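Local coordinates for ribosomal RNA processing protein 6 (Trypanosoma brucei brucei, PDB 4NLB) that degrades RNA from the 3' end as an exoribonuclease, probably acting with the nuclear exosome in ribosomal RNA processing, at residues S1-Q6 / D205-P210; D96-D101 / L111-T116. All coordinates share one frame; numbering follows the deposited sequence.

Contact 1 of 2, residues S1-Q6 / D205-P210; sequences SVLRPQ and DWRVRP
Ser1, Leu3 and Pro5 gather around the side chain of Arg207, an example of how the first residues of a construct can gather round an arginine presented from a turn. The dense part lies along that side chain. Pro5 crosses it at about a right angle, its CD 3.7 Å from Arg207 CD, while Leu3 CB sits over the centre of one guanidinium face. A bend at chi3 (-56°) turns the guanidinium edge toward Ser1, and Arg207 NH2 donates to Ser1 OG over 2.8 Å at an N-H...O angle of 153°. Ser1 OG in turn donates to Leu3 O, in the carbonyl plane on a lone pair, at 2.9 Å. Arg207 NH1 donates a hydrogen bond to a water that in turn donates to Gln6 OE1. Within its own type I turn the arginine is gripped side-on: Arg207 NE meets the syn lone pair of Asp205 OD1 at 3.0 Å, NH2 meets OD2, and the backbone N of Arg207 closes an Asx turn on OD1. The contact is looser toward its exposed side, where Leu3 CD2 comes within 3.9 Å of Val208 CG1. The guanidinium of Arg4 is engaged by Asp311, in a salt bridge, and by the backbone oxygen of Asp310. What segment 1-6 sets against Arg207 is a serine hydroxyl and apolar carbons, with Asp205 as the counter-charge, and Arg207 probably stays charged although buried.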
loop_
_atom_site.group_PDB
_atom_site.type_symbol
_atom_site.label_atom_id
_atom_site.label_comp_id
_atom_site.label_asym_id
_atom_site.label_seq_id
_atom_site.Cartn_x
_atom_site.Cartn_y
_atom_site.Cartn_z
ATOM N N SER A 1 5.635 13.044 15.188
ATOM C CA SER A 1 6.468 11.869 14.925
ATOM C C SER A 1 7.973 12.151 14.995
ATOM O O SER A 1 8.435 13.228 14.595
ATOM C CB SER A 1 6.121 11.241 13.577
ATOM O OG SER A 1 6.699 9.951 13.446
ATOM N N VAL A 2 8.727 11.153 15.501
ATOM C CA VAL A 2 10.188 11.143 15.656
ATOM C C VAL A 2 10.767 10.776 14.289
ATOM O O VAL A 2 11.552 11.528 13.715
ATOM C CB VAL A 2 10.614 10.123 16.753
ATOM C CG1 VAL A 2 12.130 10.090 16.930
ATOM C CG2 VAL A 2 9.922 10.419 18.080
ATOM N N LEU A 3 10.319 9.633 13.763
ATOM C CA LEU A 3 10.676 9.054 12.466
ATOM C C LEU A 3 10.005 9.854 11.358
ATOM O O LEU A 3 8.869 10.304 11.541
ATOM C CB LEU A 3 10.121 7.606 12.393
ATOM C CG LEU A 3 10.803 6.458 13.148
ATOM C CD1 LEU A 3 11.171 6.821 14.568
ATOM C CD2 LEU A 3 9.890 5.282 13.218
ATOM N N ARG A 4 10.707 10.021 10.217
ATOM C CA ARG A 4 10.244 10.635 8.953
ATOM C C ARG A 4 11.141 10.096 7.830
ATOM O O ARG A 4 11.969 10.849 7.308
ATOM C CB ARG A 4 10.250 12.173 8.959
ATOM C CG ARG A 4 9.088 12.795 9.694
ATOM C CD ARG A 4 8.836 14.212 9.257
ATOM N NE ARG A 4 8.152 14.294 7.966
ATOM C CZ ARG A 4 6.857 14.053 7.779
ATOM N NH1 ARG A 4 6.095 13.652 8.791
ATOM N NH2 ARG A 4 6.316 14.199 6.579
ATOM N N PRO A 5 10.998 8.789 7.456
ATOM C CA PRO A 5 11.879 8.215 6.427
ATOM C C PRO A 5 11.915 8.964 5.090
ATOM O O PRO A 5 12.952 8.905 4.436
ATOM C CB PRO A 5 11.371 6.773 6.280
ATOM C CG PRO A 5 10.716 6.468 7.571
ATOM C CD PRO A 5 10.085 7.762 7.998
ATOM N N GLN A 6 10.835 9.692 4.703
ATOM C CA GLN A 6 10.756 10.479 3.437
ATOM C C GLN A 6 11.967 11.420 3.254
ATOM O O GLN A 6 12.389 11.682 2.121
ATOM C CB GLN A 6 9.497 11.358 3.386
ATOM C CG GLN A 6 8.226 10.651 3.731
ATOM C CD GLN A 6 7.847 10.906 5.150
ATOM O OE1 GLN A 6 8.492 10.431 6.072
ATOM N NE2 GLN A 6 6.755 11.601 5.340
ATOM N N ASP A 205 3.382 0.436 13.385
ATOM C CA ASP A 205 4.192 1.436 12.707
ATOM C C ASP A 205 5.427 0.693 12.123
ATOM O O ASP A 205 6.382 0.388 12.840
ATOM C CB ASP A 205 4.601 2.580 13.659
ATOM C CG ASP A 205 5.350 3.730 12.992
ATOM O OD1 ASP A 205 5.680 3.615 11.800
ATOM O OD2 ASP A 205 5.607 4.745 13.668
ATOM N N TRP A 206 5.380 0.416 10.806
ATOM C CA TRP A 206 6.408 -0.331 10.099
ATOM C C TRP A 206 7.625 0.506 9.703
ATOM O O TRP A 206 8.510 -0.002 9.016
ATOM C CB TRP A 206 5.801 -1.068 8.907
ATOM C CG TRP A 206 4.973 -2.236 9.347
ATOM C CD1 TRP A 206 3.617 -2.265 9.490
ATOM C CD2 TRP A 206 5.462 -3.486 9.869
ATOM N NE1 TRP A 206 3.223 -3.474 10.018
ATOM C CE2 TRP A 206 4.335 -4.247 10.253
ATOM C CE3 TRP A 206 6.741 -4.059 10.003
ATOM C CZ2 TRP A 206 4.448 -5.545 10.772
ATOM C CZ3 TRP A 206 6.853 -5.348 10.506
ATOM C CH2 TRP A 206 5.717 -6.088 10.858
ATOM N N ARG A 207 7.720 1.745 10.208
ATOM C CA ARG A 207 8.873 2.615 9.941
ATOM C C ARG A 207 9.971 2.404 10.983
ATOM O O ARG A 207 11.101 2.875 10.789
ATOM C CB ARG A 207 8.465 4.091 9.946
ATOM C CG ARG A 207 7.427 4.486 8.897
ATOM C CD ARG A 207 7.044 5.939 9.100
ATOM N NE ARG A 207 6.555 6.179 10.454
ATOM C CZ ARG A 207 6.472 7.371 11.022
ATOM N NH1 ARG A 207 6.866 8.454 10.369
ATOM N NH2 ARG A 207 6.022 7.490 12.259
ATOM N N VAL A 208 9.638 1.719 12.093
ATOM C CA VAL A 208 10.573 1.478 13.189
ATOM C C VAL A 208 11.734 0.587 12.762
ATOM O O VAL A 208 11.549 -0.450 12.118
ATOM C CB VAL A 208 9.926 0.987 14.521
ATOM C CG1 VAL A 208 8.989 2.042 15.101
ATOM C CG2 VAL A 208 9.194 -0.350 14.345
ATOM N N ARG A 209 12.937 1.058 13.068
ATOM C CA ARG A 209 14.195 0.354 12.851
ATOM C C ARG A 209 14.982 0.564 14.154
ATOM O O ARG A 209 15.097 1.707 14.610
ATOM C CB ARG A 209 14.957 0.873 11.617
ATOM C CG ARG A 209 14.229 0.707 10.267
ATOM C CD ARG A 209 13.925 -0.736 9.842
ATOM N NE ARG A 209 13.282 -0.755 8.527
ATOM C CZ ARG A 209 11.969 -0.811 8.321
ATOM N NH1 ARG A 209 11.129 -0.860 9.350
ATOM N NH2 ARG A 209 11.485 -0.799 7.087
ATOM N N PRO A 210 15.432 -0.515 14.833
ATOM C CA PRO A 210 15.325 -1.932 14.437
ATOM C C PRO A 210 13.892 -2.462 14.502
ATOM O O PRO A 210 13.048 -1.909 15.213
ATOM C CB PRO A 210 16.202 -2.642 15.484
ATOM C CG PRO A 210 16.137 -1.750 16.682
ATOM C CD PRO A 210 16.159 -0.369 16.108
HETATM O O HOH W 1 6.836 9.365 7.824
#

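Contact 2 of 2, residues D96-D101 / L111-T116; sequences DLEHHD and LMQIST
Gln113 pairs with Asp96, side by side with it, and crosses Glu98 at about a right angle on one face of an antiparallel strand pair, whose segment axes approach to 4.7 Å. Two bonds close the Asp96–Gln113 pair, and Glu98 N donates to Leu111 O at 2.8 Å. The return bond from Leu111 N to Glu98 O is longer, 3.3 Å. Gln113 illustrates how a long polar side chain can lie across such a pair. Its CB starts 4.0 Å from Asp96 O. CG is anti to the carbonyl carbon (chi1 -57°), and a bend at chi2 (96°) folds the rest back over the neighbouring strand, so that CD rests 3.9 Å from the same Asp96 O. At the tip the amide divides: Gln113 OE1 comes 3.6 Å from both CB and OD2 of Asp96, and NE2 lies 3.7 Å from Glu98 CG. The amide stands nearly upright to the Asp96 carboxylate (planes 80° apart) but is much closer to coplanar with that of Glu98. Helix 213-224 covers this face through Ala219 and Thr223. On the other face Leu97 CD1 touches Met112 CG at 3.9 Å, and both side chains pack on Leu158 of helix 152-162. Asp96 and Glu98 form an Asp-x-Glu sequence, with Asp154 and Asp222 bringing further carboxylates close and Tyr218 touching Glu98. This cluster is consistent with the metal-binding active site of DEDDY exonucleases, built on the central hairpin of an RNase H-like sheet.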
loop_
_atom_site.group_PDB
_atom_site.type_symbol
_atom_site.label_atom_id
_atom_site.label_comp_id
_atom_site.label_asym_id
_atom_site.label_seq_id
_atom_site.Cartn_x
_atom_site.Cartn_y
_atom_site.Cartn_z
ATOM N N ASP A 96 4.413 -10.370 0.262
ATOM C CA ASP A 96 3.594 -9.470 1.058
ATOM C C ASP A 96 4.353 -8.182 1.290
ATOM O O ASP A 96 5.585 -8.153 1.199
ATOM C CB ASP A 96 3.122 -10.079 2.387
ATOM C CG ASP A 96 1.866 -9.385 2.892
ATOM O OD1 ASP A 96 1.055 -8.933 2.048
ATOM O OD2 ASP A 96 1.719 -9.248 4.127
ATOM N N LEU A 97 3.607 -7.120 1.577
ATOM C CA LEU A 97 4.109 -5.775 1.792
ATOM C C LEU A 97 3.505 -5.208 3.049
ATOM O O LEU A 97 2.339 -5.444 3.326
ATOM C CB LEU A 97 3.705 -4.885 0.592
ATOM C CG LEU A 97 4.703 -4.646 -0.553
ATOM C CD1 LEU A 97 5.138 -5.904 -1.211
ATOM C CD2 LEU A 97 4.100 -3.739 -1.602
ATOM N N GLU A 98 4.297 -4.450 3.798
ATOM C CA GLU A 98 3.872 -3.699 4.977
ATOM C C GLU A 98 4.001 -2.217 4.602
ATOM O O GLU A 98 4.931 -1.835 3.884
ATOM C CB GLU A 98 4.664 -4.087 6.241
ATOM C CG GLU A 98 4.290 -5.464 6.792
ATOM C CD GLU A 98 2.817 -5.765 7.005
ATOM O OE1 GLU A 98 2.071 -4.844 7.401
ATOM O OE2 GLU A 98 2.407 -6.928 6.789
ATOM N N HIS A 99 3.022 -1.408 4.995
ATOM C CA HIS A 99 2.930 -0.009 4.563
ATOM C C HIS A 99 2.742 0.974 5.717
ATOM O O HIS A 99 2.360 0.574 6.821
ATOM C CB HIS A 99 1.732 0.054 3.600
ATOM C CG HIS A 99 1.565 1.301 2.777
ATOM N ND1 HIS A 99 0.537 2.186 3.027
ATOM C CD2 HIS A 99 2.192 1.680 1.636
ATOM C CE1 HIS A 99 0.621 3.111 2.084
ATOM N NE2 HIS A 99 1.596 2.848 1.227
ATOM N N HIS A 100 3.026 2.266 5.459
ATOM C CA HIS A 100 2.787 3.356 6.408
ATOM C C HIS A 100 1.986 4.422 5.709
ATOM O O HIS A 100 2.337 4.807 4.597
ATOM C CB HIS A 100 4.076 3.949 7.003
ATOM C CG HIS A 100 3.797 5.081 7.956
ATOM N ND1 HIS A 100 3.306 4.848 9.237
ATOM C CD2 HIS A 100 3.875 6.418 7.757
ATOM C CE1 HIS A 100 3.133 6.044 9.779
ATOM N NE2 HIS A 100 3.451 7.016 8.928
ATOM N N ASP A 101 0.922 4.924 6.356
ATOM C CA ASP A 101 0.105 5.941 5.720
ATOM C C ASP A 101 -0.175 7.176 6.572
ATOM O O ASP A 101 -0.647 8.164 6.013
ATOM C CB ASP A 101 -1.210 5.322 5.209
ATOM C CG ASP A 101 -2.192 4.903 6.289
ATOM O OD1 ASP A 101 -2.130 3.736 6.728
ATOM O OD2 ASP A 101 -3.062 5.718 6.645
ATOM N N LEU A 111 8.108 -2.483 4.246
ATOM C CA LEU A 111 8.752 -3.781 4.252
ATOM C C LEU A 111 8.145 -4.686 3.190
ATOM O O LEU A 111 6.948 -4.590 2.886
ATOM C CB LEU A 111 8.495 -4.390 5.625
ATOM C CG LEU A 111 9.640 -5.021 6.397
ATOM C CD1 LEU A 111 10.870 -4.118 6.489
ATOM C CD2 LEU A 111 9.171 -5.410 7.771
ATOM N N MET A 112 8.984 -5.577 2.643
ATOM C CA MET A 112 8.585 -6.595 1.682
ATOM C C MET A 112 8.992 -7.963 2.213
ATOM O O MET A 112 10.152 -8.188 2.545
ATOM C CB MET A 112 9.182 -6.349 0.285
ATOM C CG MET A 112 8.729 -7.386 -0.729
ATOM S SD MET A 112 9.603 -7.321 -2.304
ATOM C CE MET A 112 8.634 -6.062 -3.102
ATOM N N GLN A 113 8.043 -8.874 2.274
ATOM C CA GLN A 113 8.282 -10.241 2.727
ATOM C C GLN A 113 8.182 -11.174 1.532
ATOM O O GLN A 113 7.318 -11.002 0.683
ATOM C CB GLN A 113 7.303 -10.641 3.847
ATOM C CG GLN A 113 7.370 -9.703 5.035
ATOM C CD GLN A 113 6.315 -8.634 4.974
ATOM O OE1 GLN A 113 5.123 -8.881 5.177
ATOM N NE2 GLN A 113 6.740 -7.407 4.748
ATOM N N ILE A 114 9.112 -12.107 1.440
ATOM C CA ILE A 114 9.178 -13.094 0.366
ATOM C C ILE A 114 9.482 -14.431 0.994
ATOM O O ILE A 114 10.412 -14.565 1.796
ATOM C CB ILE A 114 10.215 -12.763 -0.783
ATOM C CG1 ILE A 114 9.979 -11.370 -1.431
ATOM C CG2 ILE A 114 10.172 -13.829 -1.898
ATOM C CD1 ILE A 114 11.288 -10.564 -1.677
ATOM N N SER A 115 8.709 -15.423 0.612
ATOM C CA SER A 115 8.952 -16.790 1.014
ATOM C C SER A 115 9.120 -17.639 -0.241
ATOM O O SER A 115 8.357 -17.486 -1.194
ATOM C CB SER A 115 7.803 -17.313 1.870
ATOM O OG SER A 115 7.794 -16.698 3.151
ATOM N N THR A 116 10.134 -18.502 -0.250
ATOM C CA THR A 116 10.349 -19.516 -1.294
ATOM C C THR A 116 9.964 -20.828 -0.611
ATOM O O THR A 116 9.673 -20.821 0.589
ATOM C CB THR A 116 11.821 -19.573 -1.831
ATOM O OG1 THR A 116 12.704 -20.191 -0.877
ATOM C CG2 THR A 116 12.355 -18.223 -2.290
#

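Overall arrangement
Contact 2 is nested within the long loop closed by contact 1, and their centres lie 15 Å apart. The segment 205-210 joins them. Trp206 NE1 comes within 3.2 Å of Glu98 OE1, beside the probable catalytic carboxylates, and Trp206 CE3 packs 3.6 Å from Leu111 CD2. One residue on, Arg207 CD lies 3.5 Å from His100 CD2, where strand 92-100 ends. Trp206 thus packs on the hairpin, while Arg207 touches both the hairpin and segment 1-6. Through Arg4 and its partners Asp310 and Asp311, contact 1 also ties the periphery of the exonuclease domain to the HRDC region.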